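Local coordinates for putative aspartyl-tRNA synthetase (Leishmania major, PDB 6OD8), which probably catalyses the ATP-dependent attachment of L-aspartate to tRNA(Asp), yielding aspartyl-tRNA(Asp), AMP and diphosphate, at residues Q233-K238 and E332-Y337; E322-V327 and N471-F476; M281-D286 and D315-I320. One frame throughout, in Å; residues are numbered along the deposited sequence.

Contact 1: Q233-K238 and E332-Y337; sequences QFLIDK and ESLFNY. With EDO (1,2-ethanediol), chain H.
Tyr337 OH and Asp237 OD2 stand 4.2 Å apart and meet through one water, which lies in the plane of the tyrosine ring, 2.7 Å from Tyr337 OH, and donates to Asp237 OD2. The other carboxylate oxygen takes an N-H from within its own helix: Gln233 NE2 reaches Asp237 OD1 at 2.8 Å, within the amide plane but from above the carboxylate plane. Held at both oxygens, the Asp237 carboxylate is restrained in its rotation. Beside these polar groups, Gln233 CG lies against the phenol oxygen.

The hydrophobic centre belongs to Phe234. With CG anti to the backbone N (chi1 177°), its ring extends to the facing helix and lies over backbone as much as side chain: Leu334 CA sits 3.8 Å from the ring centroid, almost on the normal, while Lys238 CG covers the opposite face. The ring also turns its edge toward the face of Tyr337 in an offset edge-to-face pair, planes 60° apart, and Phe234 CB lies over that same ring face in a CH-pi contact. Leu334 CD1 fills in against Phe234 CD2 at 3.7 Å.

The short helical segments run at 132° to each other. Helix 215-237, whose Gln233 packs on Gln233 of the second subunit, fits the dimer-forming motif 1 helix of class II synthetases; helix 325-342 rests through Leu334 on strand 523-529, and Leu235 reaches strand 289-297.

Contact 2: E322-V327 and N471-F476; sequences EHYYEV and NSYDMF
Tyr324 lies against the Asn471-Ser472 peptide, close to a capping box formed by His323 and Glu326, where helix 325-342 begins beside the mixed sheet of the class II catalytic domain.

Ring packing carries most of the contact. Asn471 C sits 3.7 Å above the Tyr324 ring plane, over its centre, and Ser472 N lies on the same face nearer the rim; Tyr325 CD2 covers the opposite face, so the phenol is clamped between the Asn471-Ser472 peptide and the Tyr325 ring. Tyr324 CG falls between the backbone N and the carbonyl carbon (chi1 75°), a crowded position that lays the ring across the start of the strand, face against that peptide. Asn471 CB makes the nearest approach, 3.4 Å from Tyr324 CD2, and its amide is turned only 17° from the ring plane.

Van der Waals contacts continue along the strand. Tyr324 CD1 meets the edge of the Tyr473 ring, and Val327 CG1 approaches the phenol oxygen Tyr473 OH at 4.0 Å; Tyr473 also packs on Leu328 and Ala331 of the same helix.

Hydrogen bonds stay within 322-327 or lead outward. Tyr324 OH and Tyr325 OH each bond to a different oxygen of Asp449, and Tyr324 N bonds to Ser65 of the second subunit. At the helix start, His323 ND1 accepts Tyr325 N at 2.9 Å in its ring plane. Glu326 OE2 is gripped twice: by Glu322 N at 2.7 Å on the syn side, and by His323 N at 3.0 Å from above the carboxylate plane.

Contact 3: M281-D286 and D315-I320; sequences MVLQGD and DVEMRI. With EDO (1,2-ethanediol), chain D.
Leu283 plants CD1 on the backbone of the facing strand, 3.5 Å from Met318 C and 3.7 Å from Met318 N. The same methyl meets Glu317 CG at 3.7 Å, the two side chains crossing at about a right angle, so an acidic residue contributes its aliphatic part here.

A water joins the two segments: it donates to Leu283 O at 2.7 Å and accepts from Arg319 NE at 2.7 Å, in the guanidinium plane. Arg319, extended from CG to NE, thereby spans to the turn Leu283-Asp286, and its NH2 comes within 3.2 Å of Asp286 O.

Further out, each charged end has a partner. Glu317 OE2 forms a salt bridge with Arg488, while Arg319 pairs with Asp111 of the second subunit and meets Trp521 in a cation-pi contact. Asp286 pairs with Arg94 and Arg110 of that subunit, which places this turn at the dimer interface.

Strand 310-319 runs antiparallel between strands 289-297 and 523-529, consistent with motif 2 beside motif 3 of class II synthetases. Helix 276-283 packs on it through Leu283, which also touches His523, and Met318 touches Val327 and Val330 of helix 325-342.

Contacts 1, 2 and 3 form a compact group, their centres about 15 to 17 Å apart, within the class II synthetase core. Along the chain, contact 3 falls wholly between the two segments of contact 1 and closes before contact 2 begins, whereas contacts 1 and 2 interleave. Helix 325-342 serves both contact 1 and contact 2, and strand 310-319 of contact 3 leads directly into it. Side chains join the sites: Met475 meets Phe335 and Glu332, Leu235 meets Val316, and Val327 meets Ile320. One mixed sheet thus carries helices whose contacts all reach the second subunit, linking the catalytic fold to its dimer.

Contact 1: Q233-K238 and E332-Y337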
loop_
_atom_site.group_PDB
_atom_site.type_symbol
_atom_site.label_atom_id
_atom_site.label_comp_id
_atom_site.label_asym_id
_atom_site.label_seq_id
_atom_site.Cartn_x
_atom_site.Cartn_y
_atom_site.Cartn_z
ATOM N N GLN A 233 6.878 2.266 -6.676
ATOM C CA GLN A 233 7.853 1.710 -7.617
ATOM C C GLN A 233 9.179 2.446 -7.554
ATOM O O GLN A 233 10.240 1.821 -7.639
ATOM C CB GLN A 233 7.322 1.724 -9.049
ATOM C CG GLN A 233 8.181 0.860 -9.960
ATOM C CD GLN A 233 8.366 -0.569 -9.427
ATOM O OE1 GLN A 233 7.388 -1.285 -9.178
ATOM N NE2 GLN A 233 9.623 -0.984 -9.247
ATOM N N PHE A 234 9.148 3.775 -7.449
ATOM C CA PHE A 234 10.399 4.513 -7.283
ATOM C C PHE A 234 11.191 3.979 -6.099
ATOM O O PHE A 234 12.404 3.758 -6.192
ATOM C CB PHE A 234 10.133 6.005 -7.088
ATOM C CG PHE A 234 11.399 6.803 -6.826
ATOM C CD1 PHE A 234 12.184 7.244 -7.891
ATOM C CD2 PHE A 234 11.821 7.076 -5.528
ATOM C CE1 PHE A 234 13.374 7.967 -7.667
ATOM C CE2 PHE A 234 13.007 7.790 -5.293
ATOM C CZ PHE A 234 13.779 8.241 -6.358
ATOM N N LEU A 235 10.520 3.793 -4.963
ATOM C CA LEU A 235 11.233 3.463 -3.731
ATOM C C LEU A 235 11.686 2.005 -3.716
ATOM O O LEU A 235 12.782 1.688 -3.239
ATOM C CB LEU A 235 10.317 3.779 -2.537
ATOM C CG LEU A 235 9.979 5.282 -2.447
ATOM C CD1 LEU A 235 8.759 5.481 -1.519
ATOM C CD2 LEU A 235 11.176 6.099 -1.966
ATOM N N ILE A 236 10.851 1.101 -4.223
ATOM C CA ILE A 236 11.285 -0.283 -4.430
ATOM C C ILE A 236 12.535 -0.333 -5.302
ATOM O O ILE A 236 13.470 -1.086 -5.015
ATOM C CB ILE A 236 10.132 -1.115 -5.044
ATOM C CG1 ILE A 236 9.026 -1.337 -4.019
ATOM C CG2 ILE A 236 10.644 -2.457 -5.610
ATOM C CD1 ILE A 236 7.698 -1.775 -4.654
ATOM N N ASP A 237 12.554 0.444 -6.398
ATOM C CA ASP A 237 13.723 0.522 -7.276
ATOM C C ASP A 237 14.965 0.953 -6.516
ATOM O O ASP A 237 16.079 0.573 -6.887
ATOM C CB ASP A 237 13.506 1.536 -8.414
ATOM C CG ASP A 237 12.646 1.013 -9.550
ATOM O OD1 ASP A 237 12.295 -0.183 -9.568
ATOM O OD2 ASP A 237 12.314 1.842 -10.433
ATOM N N LYS A 238 14.800 1.807 -5.499
ATOM C CA LYS A 238 15.895 2.302 -4.679
ATOM C C LYS A 238 16.091 1.481 -3.406
ATOM O O LYS A 238 16.723 1.970 -2.461
ATOM C CB LYS A 238 15.659 3.771 -4.321
ATOM C CG LYS A 238 15.451 4.691 -5.517
ATOM C CD LYS A 238 16.766 5.004 -6.189
ATOM C CE LYS A 238 16.584 5.951 -7.358
ATOM N NZ LYS A 238 17.891 6.191 -8.032
ATOM N N GLU A 332 13.018 14.736 -3.848
ATOM C CA GLU A 332 12.883 15.435 -5.127
ATOM C C GLU A 332 12.873 14.458 -6.294
ATOM O O GLU A 332 12.122 14.645 -7.266
ATOM C CB GLU A 332 14.020 16.443 -5.308
ATOM C CG GLU A 332 13.889 17.677 -4.445
ATOM C CD GLU A 332 15.105 18.583 -4.555
ATOM O OE1 GLU A 332 16.136 18.124 -5.096
ATOM O OE2 GLU A 332 15.037 19.751 -4.106
ATOM N N SER A 333 13.755 13.465 -6.262
ATOM C CA SER A 333 13.763 12.470 -7.327
ATOM C C SER A 333 12.453 11.695 -7.338
ATOM O O SER A 333 11.941 11.341 -8.409
ATOM C CB SER A 333 14.946 11.510 -7.152
ATOM O OG SER A 333 16.182 12.204 -7.228
ATOM N N LEU A 334 11.896 11.440 -6.147
ATOM C CA LEU A 334 10.619 10.731 -6.044
ATOM C C LEU A 334 9.496 11.541 -6.680
ATOM O O LEU A 334 8.687 11.016 -7.457
ATOM C CB LEU A 334 10.308 10.446 -4.564
ATOM C CG LEU A 334 8.883 10.059 -4.204
ATOM C CD1 LEU A 334 8.576 8.681 -4.772
ATOM C CD2 LEU A 334 8.670 10.053 -2.686
ATOM N N PHE A 335 9.423 12.831 -6.356
ATOM C CA PHE A 335 8.365 13.642 -6.951
ATOM C C PHE A 335 8.577 13.786 -8.454
ATOM O O PHE A 335 7.610 13.755 -9.214
ATOM C CB PHE A 335 8.279 15.017 -6.260
ATOM C CG PHE A 335 7.358 15.044 -5.050
ATOM C CD1 PHE A 335 5.983 15.174 -5.208
ATOM C CD2 PHE A 335 7.869 14.943 -3.771
ATOM C CE1 PHE A 335 5.133 15.188 -4.105
ATOM C CE2 PHE A 335 7.026 14.964 -2.661
ATOM C CZ PHE A 335 5.662 15.099 -2.830
ATOM N N ASN A 336 9.833 13.958 -8.897
ATOM C CA ASN A 336 10.100 14.035 -10.329
ATOM C C ASN A 336 9.581 12.792 -11.034
ATOM O O ASN A 336 8.898 12.885 -12.053
ATOM C CB ASN A 336 11.602 14.199 -10.579
ATOM C CG ASN A 336 11.934 14.442 -12.036
ATOM O OD1 ASN A 336 11.372 15.323 -12.681
ATOM N ND2 ASN A 336 12.860 13.666 -12.559
ATOM N N TYR A 337 9.902 11.616 -10.488
ATOM C CA TYR A 337 9.471 10.350 -11.073
ATOM C C TYR A 337 7.954 10.291 -11.197
ATOM O O TYR A 337 7.413 9.904 -12.240
ATOM C CB TYR A 337 9.991 9.215 -10.184
ATOM C CG TYR A 337 9.664 7.791 -10.601
ATOM C CD1 TYR A 337 10.587 7.031 -11.313
ATOM C CD2 TYR A 337 8.469 7.186 -10.215
ATOM C CE1 TYR A 337 10.314 5.698 -11.667
ATOM C CE2 TYR A 337 8.183 5.858 -10.572
ATOM C CZ TYR A 337 9.110 5.123 -11.301
ATOM O OH TYR A 337 8.839 3.802 -11.654
HETATM C C1 EDO H . 16.636 15.852 -7.517
HETATM O O1 EDO H . 16.904 15.073 -8.696
HETATM C C2 EDO H . 17.736 15.686 -6.478
HETATM O O2 EDO H . 18.139 14.314 -6.415
HETATM O O HOH W 1 10.844 2.185 -12.434
#

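Contact 2: E322-V327 and N471-F476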
loop_
_atom_site.group_PDB
_atom_site.type_symbol
_atom_site.label_atom_id
_atom_site.label_comp_id
_atom_site.label_asym_id
_atom_site.label_seq_id
_atom_site.Cartn_x
_atom_site.Cartn_y
_atom_site.Cartn_z
ATOM N N GLU A 322 25.556 11.626 6.047
ATOM C CA GLU A 322 26.111 12.885 6.534
ATOM C C GLU A 322 25.070 13.971 6.730
ATOM O O GLU A 322 25.226 14.796 7.630
ATOM C CB GLU A 322 27.184 13.421 5.547
ATOM C CG GLU A 322 28.400 12.541 5.352
ATOM C CD GLU A 322 29.353 13.098 4.307
ATOM O OE1 GLU A 322 29.639 14.315 4.339
ATOM O OE2 GLU A 322 29.823 12.314 3.462
ATOM N N HIS A 323 24.043 14.021 5.890
ATOM C CA HIS A 323 23.284 15.257 5.734
ATOM C C HIS A 323 21.838 14.952 5.373
ATOM O O HIS A 323 21.553 14.027 4.605
ATOM C CB HIS A 323 23.917 16.119 4.639
ATOM C CG HIS A 323 23.639 17.584 4.761
ATOM N ND1 HIS A 323 22.410 18.135 4.476
ATOM C CD2 HIS A 323 24.452 18.621 5.089
ATOM C CE1 HIS A 323 22.462 19.444 4.664
ATOM N NE2 HIS A 323 23.695 19.769 5.019
ATOM N N TYR A 324 20.924 15.776 5.887
ATOM C CA TYR A 324 19.538 15.604 5.491
ATOM C C TYR A 324 19.287 15.948 4.031
ATOM O O TYR A 324 18.214 15.604 3.528
ATOM C CB TYR A 324 18.607 16.436 6.382
ATOM C CG TYR A 324 18.620 17.920 6.094
ATOM C CD1 TYR A 324 17.646 18.496 5.278
ATOM C CD2 TYR A 324 19.592 18.752 6.652
ATOM C CE1 TYR A 324 17.638 19.851 5.017
ATOM C CE2 TYR A 324 19.593 20.104 6.399
ATOM C CZ TYR A 324 18.620 20.653 5.586
ATOM O OH TYR A 324 18.623 22.011 5.345
ATOM N N TYR A 325 20.220 16.620 3.331
ATOM C CA TYR A 325 20.064 16.763 1.887
ATOM C C TYR A 325 20.005 15.409 1.186
ATOM O O TYR A 325 19.508 15.335 0.061
ATOM C CB TYR A 325 21.201 17.601 1.270
ATOM C CG TYR A 325 21.110 19.084 1.587
ATOM C CD1 TYR A 325 22.202 19.922 1.403
ATOM C CD2 TYR A 325 19.928 19.643 2.083
ATOM C CE1 TYR A 325 22.122 21.274 1.717
ATOM C CE2 TYR A 325 19.837 21.005 2.386
ATOM C CZ TYR A 325 20.942 21.808 2.199
ATOM O OH TYR A 325 20.872 23.154 2.490
ATOM N N GLU A 326 20.501 14.335 1.822
ATOM C CA GLU A 326 20.332 13.006 1.245
ATOM C C GLU A 326 18.860 12.614 1.197
ATOM O O GLU A 326 18.417 11.941 0.252
ATOM C CB GLU A 326 21.134 11.985 2.053
ATOM C CG GLU A 326 22.622 12.284 2.034
ATOM C CD GLU A 326 23.395 11.465 3.057
ATOM O OE1 GLU A 326 23.076 10.269 3.237
ATOM O OE2 GLU A 326 24.323 12.025 3.660
ATOM N N VAL A 327 18.101 13.010 2.229
ATOM C CA VAL A 327 16.650 12.813 2.268
ATOM C C VAL A 327 15.963 13.665 1.212
ATOM O O VAL A 327 15.090 13.195 0.469
ATOM C CB VAL A 327 16.100 13.147 3.665
ATOM C CG1 VAL A 327 14.559 12.992 3.667
ATOM C CG2 VAL A 327 16.750 12.263 4.723
ATOM N N ASN A 471 17.501 21.230 10.666
ATOM C CA ASN A 471 17.868 20.463 9.484
ATOM C C ASN A 471 16.590 19.896 8.873
ATOM O O ASN A 471 16.322 18.699 8.934
ATOM C CB ASN A 471 18.823 19.341 9.870
ATOM C CG ASN A 471 20.158 19.851 10.341
ATOM O OD1 ASN A 471 20.556 20.958 9.988
ATOM N ND2 ASN A 471 20.870 19.038 11.128
ATOM N N SER A 472 15.806 20.785 8.260
ATOM C CA SER A 472 14.466 20.405 7.815
ATOM C C SER A 472 14.062 21.256 6.618
ATOM O O SER A 472 14.642 22.310 6.371
ATOM C CB SER A 472 13.447 20.580 8.941
ATOM O OG SER A 472 13.274 21.948 9.243
ATOM N N TYR A 473 13.044 20.798 5.887
ATOM C CA TYR A 473 12.544 21.554 4.741
ATOM C C TYR A 473 11.051 21.282 4.582
ATOM O O TYR A 473 10.521 20.284 5.080
ATOM C CB TYR A 473 13.300 21.186 3.442
ATOM C CG TYR A 473 13.009 19.759 3.047
ATOM C CD1 TYR A 473 11.872 19.437 2.293
ATOM C CD2 TYR A 473 13.828 18.722 3.480
ATOM C CE1 TYR A 473 11.561 18.112 1.976
ATOM C CE2 TYR A 473 13.537 17.390 3.164
ATOM C CZ TYR A 473 12.407 17.093 2.416
ATOM O OH TYR A 473 12.125 15.779 2.120
ATOM N N ASP A 474 10.382 22.168 3.844
ATOM C CA ASP A 474 9.023 21.941 3.370
ATOM C C ASP A 474 9.032 21.975 1.848
ATOM O O ASP A 474 9.787 22.740 1.243
ATOM C CB ASP A 474 8.044 23.023 3.859
ATOM C CG ASP A 474 7.420 22.716 5.213
ATOM O OD1 ASP A 474 7.866 21.776 5.906
ATOM O OD2 ASP A 474 6.475 23.453 5.584
ATOM N N MET A 475 8.170 21.166 1.241
ATOM C CA MET A 475 7.867 21.241 -0.182
ATOM C C MET A 475 6.480 21.812 -0.413
ATOM O O MET A 475 5.535 21.520 0.322
ATOM C CB MET A 475 7.912 19.870 -0.863
ATOM C CG MET A 475 9.228 19.172 -0.749
ATOM S SD MET A 475 9.156 17.548 -1.557
ATOM C CE MET A 475 10.852 17.412 -2.123
ATOM N N PHE A 476 6.353 22.568 -1.500
ATOM C CA PHE A 476 5.122 23.259 -1.838
ATOM C C PHE A 476 4.717 22.914 -3.267
ATOM O O PHE A 476 5.558 22.875 -4.175
ATOM C CB PHE A 476 5.284 24.787 -1.694
ATOM C CG PHE A 476 5.624 25.234 -0.287
ATOM C CD1 PHE A 476 4.620 25.611 0.594
ATOM C CD2 PHE A 476 6.944 25.269 0.150
ATOM C CE1 PHE A 476 4.919 26.000 1.893
ATOM C CE2 PHE A 476 7.255 25.658 1.454
ATOM C CZ PHE A 476 6.246 26.045 2.324
#

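Contact 3: M281-D286 and D315-I320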
loop_
_atom_site.group_PDB
_atom_site.type_symbol
_atom_site.label_atom_id
_atom_site.label_comp_id
_atom_site.label_asym_id
_atom_site.label_seq_id
_atom_site.Cartn_x
_atom_site.Cartn_y
_atom_site.Cartn_z
ATOM N N MET A 281 11.738 3.867 14.529
ATOM C CA MET A 281 12.154 2.728 15.334
ATOM C C MET A 281 12.586 1.555 14.464
ATOM O O MET A 281 13.499 0.817 14.835
ATOM C CB MET A 281 11.012 2.304 16.261
ATOM C CG MET A 281 10.629 3.437 17.246
ATOM S SD MET A 281 9.026 3.180 18.079
ATOM C CE MET A 281 9.546 1.761 19.014
ATOM N N VAL A 282 11.972 1.375 13.295
ATOM C CA VAL A 282 12.337 0.229 12.466
ATOM C C VAL A 282 13.752 0.383 11.924
ATOM O O VAL A 282 14.476 -0.601 11.770
ATOM C CB VAL A 282 11.305 0.028 11.342
ATOM C CG1 VAL A 282 11.720 -1.145 10.438
ATOM C CG2 VAL A 282 9.937 -0.269 11.954
ATOM N N LEU A 283 14.187 1.619 11.656
ATOM C CA LEU A 283 15.570 1.809 11.228
ATOM C C LEU A 283 16.555 1.392 12.316
ATOM O O LEU A 283 17.677 0.958 12.022
ATOM C CB LEU A 283 15.795 3.264 10.845
ATOM C CG LEU A 283 14.997 3.886 9.706
ATOM C CD1 LEU A 283 15.742 5.106 9.207
ATOM C CD2 LEU A 283 14.689 2.932 8.568
ATOM N N GLN A 284 16.159 1.497 13.573
ATOM C CA GLN A 284 17.034 1.028 14.640
ATOM C C GLN A 284 17.051 -0.491 14.758
ATOM O O GLN A 284 17.834 -1.025 15.555
ATOM C CB GLN A 284 16.622 1.671 15.976
ATOM C CG GLN A 284 16.417 3.207 15.898
ATOM C CD GLN A 284 17.391 3.936 14.975
ATOM O OE1 GLN A 284 18.580 3.637 14.943
ATOM N NE2 GLN A 284 16.879 4.898 14.217
ATOM N N GLY A 285 16.218 -1.194 13.994
ATOM C CA GLY A 285 16.356 -2.633 13.862
ATOM C C GLY A 285 17.154 -3.018 12.632
ATOM O O GLY A 285 17.091 -4.159 12.165
ATOM N N ASP A 286 17.864 -2.039 12.078
ATOM C CA ASP A 286 18.845 -2.143 10.989
ATOM C C ASP A 286 18.210 -2.268 9.609
ATOM O O ASP A 286 18.914 -2.591 8.642
ATOM C CB ASP A 286 19.840 -3.294 11.205
ATOM C CG ASP A 286 20.750 -3.049 12.419
ATOM O OD1 ASP A 286 20.770 -1.901 12.896
ATOM O OD2 ASP A 286 21.414 -3.994 12.906
ATOM N N ASP A 315 4.686 7.537 3.437
ATOM C CA ASP A 315 5.712 7.881 4.410
ATOM C C ASP A 315 7.017 7.201 4.038
ATOM O O ASP A 315 7.015 6.077 3.525
ATOM C CB ASP A 315 5.278 7.469 5.834
ATOM C CG ASP A 315 4.528 8.551 6.529
ATOM O OD1 ASP A 315 3.271 8.569 6.430
ATOM O OD2 ASP A 315 5.201 9.409 7.165
ATOM N N VAL A 316 8.123 7.900 4.286
ATOM C CA VAL A 316 9.460 7.434 3.944
ATOM C C VAL A 316 10.375 7.734 5.126
ATOM O O VAL A 316 10.280 8.805 5.738
ATOM C CB VAL A 316 9.976 8.113 2.646
ATOM C CG1 VAL A 316 11.421 7.698 2.334
ATOM C CG2 VAL A 316 9.059 7.791 1.444
ATOM N N GLU A 317 11.255 6.789 5.464
ATOM C CA GLU A 317 12.327 7.075 6.424
ATOM C C GLU A 317 13.581 6.344 5.959
ATOM O O GLU A 317 13.485 5.257 5.388
ATOM C CB GLU A 317 11.934 6.664 7.878
ATOM C CG GLU A 317 12.783 7.342 9.013
ATOM C CD GLU A 317 12.345 8.772 9.330
ATOM O OE1 GLU A 317 11.260 9.208 8.872
ATOM O OE2 GLU A 317 13.080 9.471 10.061
ATOM N N MET A 318 14.760 6.952 6.176
ATOM C CA MET A 318 15.985 6.354 5.654
ATOM C C MET A 318 17.188 6.785 6.484
ATOM O O MET A 318 17.199 7.873 7.061
ATOM C CB MET A 318 16.209 6.765 4.192
ATOM C CG MET A 318 16.263 8.310 4.053
ATOM S SD MET A 318 16.397 8.820 2.337
ATOM C CE MET A 318 18.170 8.582 2.156
ATOM N N ARG A 319 18.216 5.923 6.526
ATOM C CA ARG A 319 19.496 6.341 7.084
ATOM C C ARG A 319 20.075 7.501 6.295
ATOM O O ARG A 319 19.867 7.623 5.087
ATOM C CB ARG A 319 20.523 5.217 7.026
ATOM C CG ARG A 319 20.198 3.995 7.756
ATOM C CD ARG A 319 21.339 3.038 7.517
ATOM N NE ARG A 319 21.003 1.755 8.061
ATOM C CZ ARG A 319 21.677 0.655 7.802
ATOM N NH1 ARG A 319 22.740 0.698 6.996
ATOM N NH2 ARG A 319 21.274 -0.473 8.343
ATOM N N ILE A 320 20.872 8.328 6.967
ATOM C CA ILE A 320 21.686 9.308 6.266
ATOM C C ILE A 320 23.145 9.088 6.629
ATOM O O ILE A 320 23.470 8.730 7.766
ATOM C CB ILE A 320 21.257 10.760 6.551
ATOM C CG1 ILE A 320 21.417 11.116 8.011
ATOM C CG2 ILE A 320 19.806 10.975 6.172
ATOM C CD1 ILE A 320 21.387 12.620 8.222
HETATM C C1 EDO D . 1.970 12.163 5.748
HETATM O O1 EDO D . 1.752 13.319 6.560
HETATM C C2 EDO D . 1.276 11.022 6.446
HETATM O O2 EDO D . 2.017 10.630 7.592
HETATM O O HOH W 2 18.855 1.145 9.555
#